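PDB 3HZ8: Thiol:disulfide interchange protein DsbA from Neisseria meningitidis MC58, which probably acts in the periplasm as a thiol-disulfide oxidoreductase of the DsbA family, introducing disulfide bonds into other proteins. Local coordinates for residues M70-A78 against L106-L116. The protein carries 1 engineered substitution. Residues are numbered along the deposited sequence; the frame is centred on the assembly and turned at random. Where two conformers were deposited one is given.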
ATOM      1  N   MET A  70     -14.374   7.414  -4.076  1.00  8.59           N
ATOM      2  CA  MET A  70     -12.985   7.058  -3.756  1.00  8.11           C
ATOM      3  C   MET A  70     -12.378   6.076  -4.760  1.00  8.46           C
ATOM      4  O   MET A  70     -11.162   5.887  -4.781  1.00  7.22           O
ATOM      5  CB  MET A  70     -12.904   6.522  -2.318  1.00  7.86           C
ATOM      6  CG  MET A  70     -11.500   6.455  -1.718  1.00  7.83           C
ATOM      7  SD  MET A  70     -11.474   5.969   0.027  1.00  7.32           S
ATOM      8  CE  MET A  70     -12.252   7.401   0.823  1.00  8.26           C
ATOM      9  N   LEU A  71     -13.227   5.469  -5.591  1.00  8.31           N
ATOM     10  CA  LEU A  71     -12.757   4.530  -6.608  0.50  8.55           C
ATOM     11  C   LEU A  71     -11.741   5.167  -7.557  1.00  8.95           C
ATOM     12  O   LEU A  71     -10.812   4.512  -7.977  1.00  9.90           O
ATOM     13  CB  LEU A  71     -13.929   3.903  -7.383  0.50  8.79           C
ATOM     14  CG  LEU A  71     -13.608   2.674  -8.245  0.50  8.68           C
ATOM     15  CD1 LEU A  71     -13.080   1.525  -7.403  0.50  8.08           C
ATOM     16  CD2 LEU A  71     -14.836   2.238  -9.036  0.50  9.02           C
ATOM     17  N   THR A  72     -11.924   6.452  -7.870  1.00  9.02           N
ATOM     18  CA  THR A  72     -10.980   7.167  -8.740  1.00  9.67           C
ATOM     19  C   THR A  72      -9.563   7.196  -8.155  1.00  8.87           C
ATOM     20  O   THR A  72      -8.567   7.035  -8.878  1.00  8.79           O
ATOM     21  CB  THR A  72     -11.487   8.598  -9.044  1.00 10.32           C
ATOM     22  OG1 THR A  72     -12.719   8.512  -9.779  1.00 13.34           O
ATOM     23  CG2 THR A  72     -10.445   9.403  -9.860  1.00 11.34           C
ATOM     24  N   LEU A  73      -9.482   7.367  -6.837  1.00  8.40           N
ATOM     25  CA  LEU A  73      -8.180   7.367  -6.177  1.00  8.17           C
ATOM     26  C   LEU A  73      -7.558   5.983  -6.181  1.00  7.94           C
ATOM     27  O   LEU A  73      -6.349   5.848  -6.314  1.00  8.04           O
ATOM     28  CB  LEU A  73      -8.301   7.883  -4.736  1.00  8.14           C
ATOM     29  CG  LEU A  73      -8.700   9.354  -4.558  1.00  8.32           C
ATOM     30  CD1 LEU A  73      -8.884   9.706  -3.071  1.00  9.69           C
ATOM     31  CD2 LEU A  73      -7.691  10.302  -5.262  1.00  9.42           C
ATOM     32  N   ALA A  74      -8.380   4.951  -6.013  1.00  7.05           N
ATOM     33  CA  ALA A  74      -7.891   3.579  -6.143  1.00  7.72           C
ATOM     34  C   ALA A  74      -7.398   3.290  -7.573  1.00  8.61           C
ATOM     35  O   ALA A  74      -6.366   2.622  -7.752  1.00  8.92           O
ATOM     36  CB  ALA A  74      -8.955   2.583  -5.697  1.00  8.59           C
ATOM     37  N   ARG A  75      -8.101   3.808  -8.588  1.00  8.58           N
ATOM     38  CA  ARG A  75      -7.642   3.661  -9.971  1.00  9.35           C
ATOM     39  C   ARG A  75      -6.301   4.372 -10.207  1.00  9.15           C
ATOM     40  O   ARG A  75      -5.444   3.867 -10.949  1.00  9.27           O
ATOM     41  CB  ARG A  75      -8.697   4.175 -10.953  1.00  9.75           C
ATOM     42  CG  ARG A  75      -8.485   3.614 -12.352  1.00 12.89           C
ATOM     43  CD  ARG A  75      -9.625   3.921 -13.312  1.00 16.60           C
ATOM     44  NE  ARG A  75      -9.385   3.212 -14.561  1.00 19.82           N
ATOM     45  CZ  ARG A  75     -10.154   3.293 -15.643  1.00 21.64           C
ATOM     46  NH1 ARG A  75     -11.230   4.068 -15.641  1.00 23.64           N
ATOM     47  NH2 ARG A  75      -9.831   2.596 -16.734  1.00 22.02           N
ATOM     48  N   LEU A  76      -6.124   5.541  -9.587  1.00  9.27           N
ATOM     49  CA  LEU A  76      -4.815   6.212  -9.582  1.00  9.70           C
ATOM     50  C   LEU A  76      -3.733   5.340  -8.948  1.00 10.11           C
ATOM     51  O   LEU A  76      -2.636   5.228  -9.500  1.00 10.49           O
ATOM     52  CB  LEU A  76      -4.886   7.564  -8.863  1.00  8.93           C
ATOM     53  CG  LEU A  76      -3.562   8.324  -8.706  1.00  9.71           C
ATOM     54  CD1 LEU A  76      -2.844   8.498 -10.041  1.00  9.20           C
ATOM     55  CD2 LEU A  76      -3.766   9.642  -7.997  1.00 11.09           C
ATOM     56  N   ALA A  77      -4.020   4.764  -7.777  1.00  9.64           N
ATOM     57  CA  ALA A  77      -3.043   3.893  -7.106  1.00 10.62           C
ATOM     58  C   ALA A  77      -2.670   2.725  -8.023  1.00 10.46           C
ATOM     59  O   ALA A  77      -1.477   2.377  -8.164  1.00 11.67           O
ATOM     60  CB  ALA A  77      -3.595   3.391  -5.781  1.00 10.32           C
ATOM     61  N   ALA A  78      -3.685   2.135  -8.655  1.00 10.86           N
ATOM     62  CA  ALA A  78      -3.484   1.051  -9.612  1.00 11.43           C
ATOM     63  C   ALA A  78      -2.561   1.519 -10.737  1.00 12.44           C
ATOM     64  O   ALA A  78      -1.588   0.844 -11.062  1.00 13.17           O
ATOM     65  CB  ALA A  78      -4.816   0.599 -10.163  1.00 11.58           C
ATOM     66  N   LEU A 106      -7.678  15.327  -6.832  1.00 14.34           N
ATOM     67  CA  LEU A 106      -7.316  14.221  -7.710  1.00 13.34           C
ATOM     68  C   LEU A 106      -8.380  13.115  -7.780  1.00 13.25           C
ATOM     69  O   LEU A 106      -8.298  12.235  -8.635  1.00 13.02           O
ATOM     70  CB  LEU A 106      -5.936  13.654  -7.345  1.00 13.33           C
ATOM     71  CG  LEU A 106      -4.722  14.591  -7.441  1.00 12.83           C
ATOM     72  CD1 LEU A 106      -3.463  13.824  -7.046  1.00 14.07           C
ATOM     73  CD2 LEU A 106      -4.579  15.192  -8.841  1.00 11.29           C
ATOM     74  N   GLN A 107      -9.377  13.158  -6.891  1.00 13.35           N
ATOM     75  CA  GLN A 107     -10.484  12.190  -6.966  1.00 13.40           C
ATOM     76  C   GLN A 107     -11.457  12.500  -8.111  1.00 13.36           C
ATOM     77  O   GLN A 107     -12.351  11.690  -8.421  1.00 13.16           O
ATOM     78  CB  GLN A 107     -11.247  12.097  -5.634  1.00 13.67           C
ATOM     79  CG  GLN A 107     -12.006  13.364  -5.241  1.00 15.02           C
ATOM     80  CD  GLN A 107     -11.175  14.362  -4.449  1.00 15.89           C
ATOM     81  OE1 GLN A 107      -9.952  14.403  -4.549  1.00 16.92           O
ATOM     82  NE2 GLN A 107     -11.848  15.172  -3.645  1.00 16.87           N
ATOM     83  N   ASN A 108     -11.280  13.674  -8.724  1.00 13.67           N
ATOM     84  CA  ASN A 108     -12.091  14.083  -9.879  1.00 14.62           C
ATOM     85  C   ASN A 108     -11.325  13.777 -11.157  1.00 14.32           C
ATOM     86  O   ASN A 108     -10.307  14.414 -11.405  1.00 14.40           O
ATOM     87  CB  ASN A 108     -12.405  15.584  -9.798  1.00 15.39           C
ATOM     88  CG  ASN A 108     -13.099  16.145 -11.065  1.00 18.26           C
ATOM     89  OD1 ASN A 108     -13.122  15.527 -12.139  1.00 22.06           O
ATOM     90  ND2 ASN A 108     -13.651  17.349 -10.932  1.00 21.07           N
ATOM     91  N   PRO A 109     -11.806  12.812 -11.969  1.00 14.28           N
ATOM     92  CA  PRO A 109     -11.061  12.397 -13.164  1.00 14.75           C
ATOM     93  C   PRO A 109     -10.619  13.537 -14.092  1.00 15.05           C
ATOM     94  O   PRO A 109      -9.548  13.437 -14.687  1.00 15.08           O
ATOM     95  CB  PRO A 109     -12.041  11.463 -13.876  1.00 14.62           C
ATOM     96  CG  PRO A 109     -12.835  10.885 -12.771  1.00 14.82           C
ATOM     97  CD  PRO A 109     -13.047  12.021 -11.817  1.00 14.70           C
ATOM     98  N   GLU A 110     -11.407  14.607 -14.204  1.00 15.13           N
ATOM     99  CA  GLU A 110     -11.009  15.733 -15.066  1.00 16.01           C
ATOM    100  C   GLU A 110      -9.777  16.453 -14.541  1.00 15.39           C
ATOM    101  O   GLU A 110      -8.908  16.875 -15.315  1.00 17.19           O
ATOM    102  CB  GLU A 110     -12.142  16.737 -15.232  1.00 16.89           C
ATOM    103  CG  GLU A 110     -13.267  16.231 -16.096  1.00 21.45           C
ATOM    104  CD  GLU A 110     -12.796  15.909 -17.497  1.00 21.09           C
ATOM    105  OE1 GLU A 110     -12.768  14.709 -17.845  1.00 28.87           O
ATOM    106  OE2 GLU A 110     -12.423  16.851 -18.240  1.00 29.90           O
ATOM    107  N   VAL A 111      -9.734  16.622 -13.226  1.00 14.37           N
ATOM    108  CA  VAL A 111      -8.585  17.218 -12.533  1.00 12.99           C
ATOM    109  C   VAL A 111      -7.371  16.279 -12.567  1.00 12.76           C
ATOM    110  O   VAL A 111      -6.248  16.698 -12.868  1.00 13.13           O
ATOM    111  CB  VAL A 111      -8.942  17.589 -11.074  1.00 13.26           C
ATOM    112  CG1 VAL A 111      -7.716  18.074 -10.310  1.00 12.58           C
ATOM    113  CG2 VAL A 111     -10.021  18.663 -11.060  1.00 12.68           C
ATOM    114  N   LEU A 112      -7.609  15.000 -12.286  1.00 11.81           N
ATOM    115  CA  LEU A 112      -6.545  14.003 -12.243  1.00 11.46           C
ATOM    116  C   LEU A 112      -5.841  13.836 -13.589  1.00 11.50           C
ATOM    117  O   LEU A 112      -4.614  13.781 -13.653  1.00 11.43           O
ATOM    118  CB  LEU A 112      -7.098  12.656 -11.766  1.00 11.00           C
ATOM    119  CG  LEU A 112      -6.087  11.507 -11.801  1.00 11.70           C
ATOM    120  CD1 LEU A 112      -4.911  11.829 -10.896  1.00 11.34           C
ATOM    121  CD2 LEU A 112      -6.746  10.219 -11.371  1.00 11.85           C
ATOM    122  N   LYS A 113      -6.616  13.749 -14.666  1.00 11.37           N
ATOM    123  CA  LYS A 113      -6.014  13.490 -15.978  1.00 11.46           C
ATOM    124  C   LYS A 113      -5.115  14.641 -16.444  1.00 10.87           C
ATOM    125  O   LYS A 113      -4.025  14.406 -16.977  1.00 10.56           O
ATOM    126  CB  LYS A 113      -7.077  13.149 -17.030  1.00 11.19           C
ATOM    127  CG  LYS A 113      -7.763  11.794 -16.746  1.00 12.33           C
ATOM    128  CD  LYS A 113      -8.801  11.416 -17.814  1.00 13.90           C
ATOM    129  CE  LYS A 113     -10.029  12.318 -17.724  1.00 19.09           C
ATOM    130  NZ  LYS A 113     -11.275  11.670 -18.266  1.00 22.45           N
ATOM    131  N   LYS A 114      -5.557  15.878 -16.229  1.00 10.72           N
ATOM    132  CA  LYS A 114      -4.739  17.054 -16.538  1.00 11.66           C
ATOM    133  C   LYS A 114      -3.460  17.050 -15.699  1.00 10.51           C
ATOM    134  O   LYS A 114      -2.368  17.258 -16.224  1.00 10.51           O
ATOM    135  CB  LYS A 114      -5.534  18.353 -16.321  1.00 11.70           C
ATOM    136  CG  LYS A 114      -4.730  19.644 -16.478  1.00 13.93           C
ATOM    137  CD  LYS A 114      -5.484  20.848 -15.910  1.00 14.93           C
ATOM    138  CE  LYS A 114      -4.697  22.148 -16.050  1.00 18.32           C
ATOM    139  NZ  LYS A 114      -3.518  22.207 -15.139  1.00 21.80           N
ATOM    140  N   TRP A 115      -3.612  16.807 -14.396  1.00 10.82           N
ATOM    141  CA  TRP A 115      -2.475  16.752 -13.474  1.00 10.19           C
ATOM    142  C   TRP A 115      -1.457  15.679 -13.899  1.00  9.58           C
ATOM    143  O   TRP A 115      -0.243  15.937 -13.964  1.00  9.08           O
ATOM    144  CB  TRP A 115      -2.977  16.513 -12.041  1.00 11.25           C
ATOM    145  CG  TRP A 115      -1.899  16.582 -10.995  1.00 11.91           C
ATOM    146  CD1 TRP A 115      -1.421  17.700 -10.381  1.00 13.36           C
ATOM    147  CD2 TRP A 115      -1.173  15.476 -10.441  1.00 11.89           C
ATOM    148  NE1 TRP A 115      -0.430  17.360  -9.487  1.00 13.53           N
ATOM    149  CE2 TRP A 115      -0.259  16.001  -9.504  1.00 12.43           C
ATOM    150  CE3 TRP A 115      -1.207  14.091 -10.645  1.00 10.02           C
ATOM    151  CZ2 TRP A 115       0.609  15.187  -8.767  1.00 13.22           C
ATOM    152  CZ3 TRP A 115      -0.328  13.281  -9.921  1.00 11.53           C
ATOM    153  CH2 TRP A 115       0.564  13.837  -8.998  1.00 12.28           C
ATOM    154  N   LEU A 116      -1.948  14.482 -14.205  1.00  9.52           N
ATOM    155  CA  LEU A 116      -1.055  13.399 -14.612  1.00  9.43           C
ATOM    156  C   LEU A 116      -0.272  13.770 -15.872  1.00  9.59           C
ATOM    157  O   LEU A 116       0.933  13.526 -15.954  1.00 10.41           O
ATOM    158  CB  LEU A 116      -1.819  12.099 -14.836  1.00  9.83           C
ATOM    159  CG  LEU A 116      -2.223  11.312 -13.593  1.00  9.49           C
ATOM    160  CD1 LEU A 116      -3.055  10.100 -14.026  1.00  9.57           C
ATOM    161  CD2 LEU A 116      -0.977  10.872 -12.811  1.00 11.12           C
TER
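L76 meets L112 and L116 where helix 71-83 runs nearly parallel to helix 109-118, the axes of 71-78 and 109-116 lying 11.2 Å apart at closest approach and inclined by 23°. The tightly packed part is this cluster of buried leucines, L73, L76, L106, L112 and L116. CG of L76 lies opposite the backbone N (chi1 176°), which points the branch at the second helix; CD2 comes to 3.8 Å from L112 CD1, and CD1 rests 4.1 Å from L116 CD2. L106, from the turn before the second helix, closes one flank, and its CD2 also lies over one face of the W115 indole, off toward the rim. The backbones come closest where the first turn of helix 71-83 faces the turn leading into helix 109-118, T72 CA being 5.4 Å from Q107 CA. Here T72 lays CG2 against the turn, 3.3 Å from Q107 O, while L73 sets CD2 3.7 Å from Q107 N. On the looser side T72, Q107 and P109 are partly exposed, P109 fitting its CG crosswise against T72, and E110 is exposed. Y131 of helix 124-132 packs on T72, P109 and L112, tying the pair into the helical domain inserted in the thioredoxin fold of DsbA proteins, and H63 of strand 57-63 touches L73. The leucines thus join the helices by apolar packing, whereas the N-cap bond from E110 N to N108 OD1 (2.8 Å) and the K113-E110 salt bridge, its hydrogen bond weak, brace helix 109-118 itself.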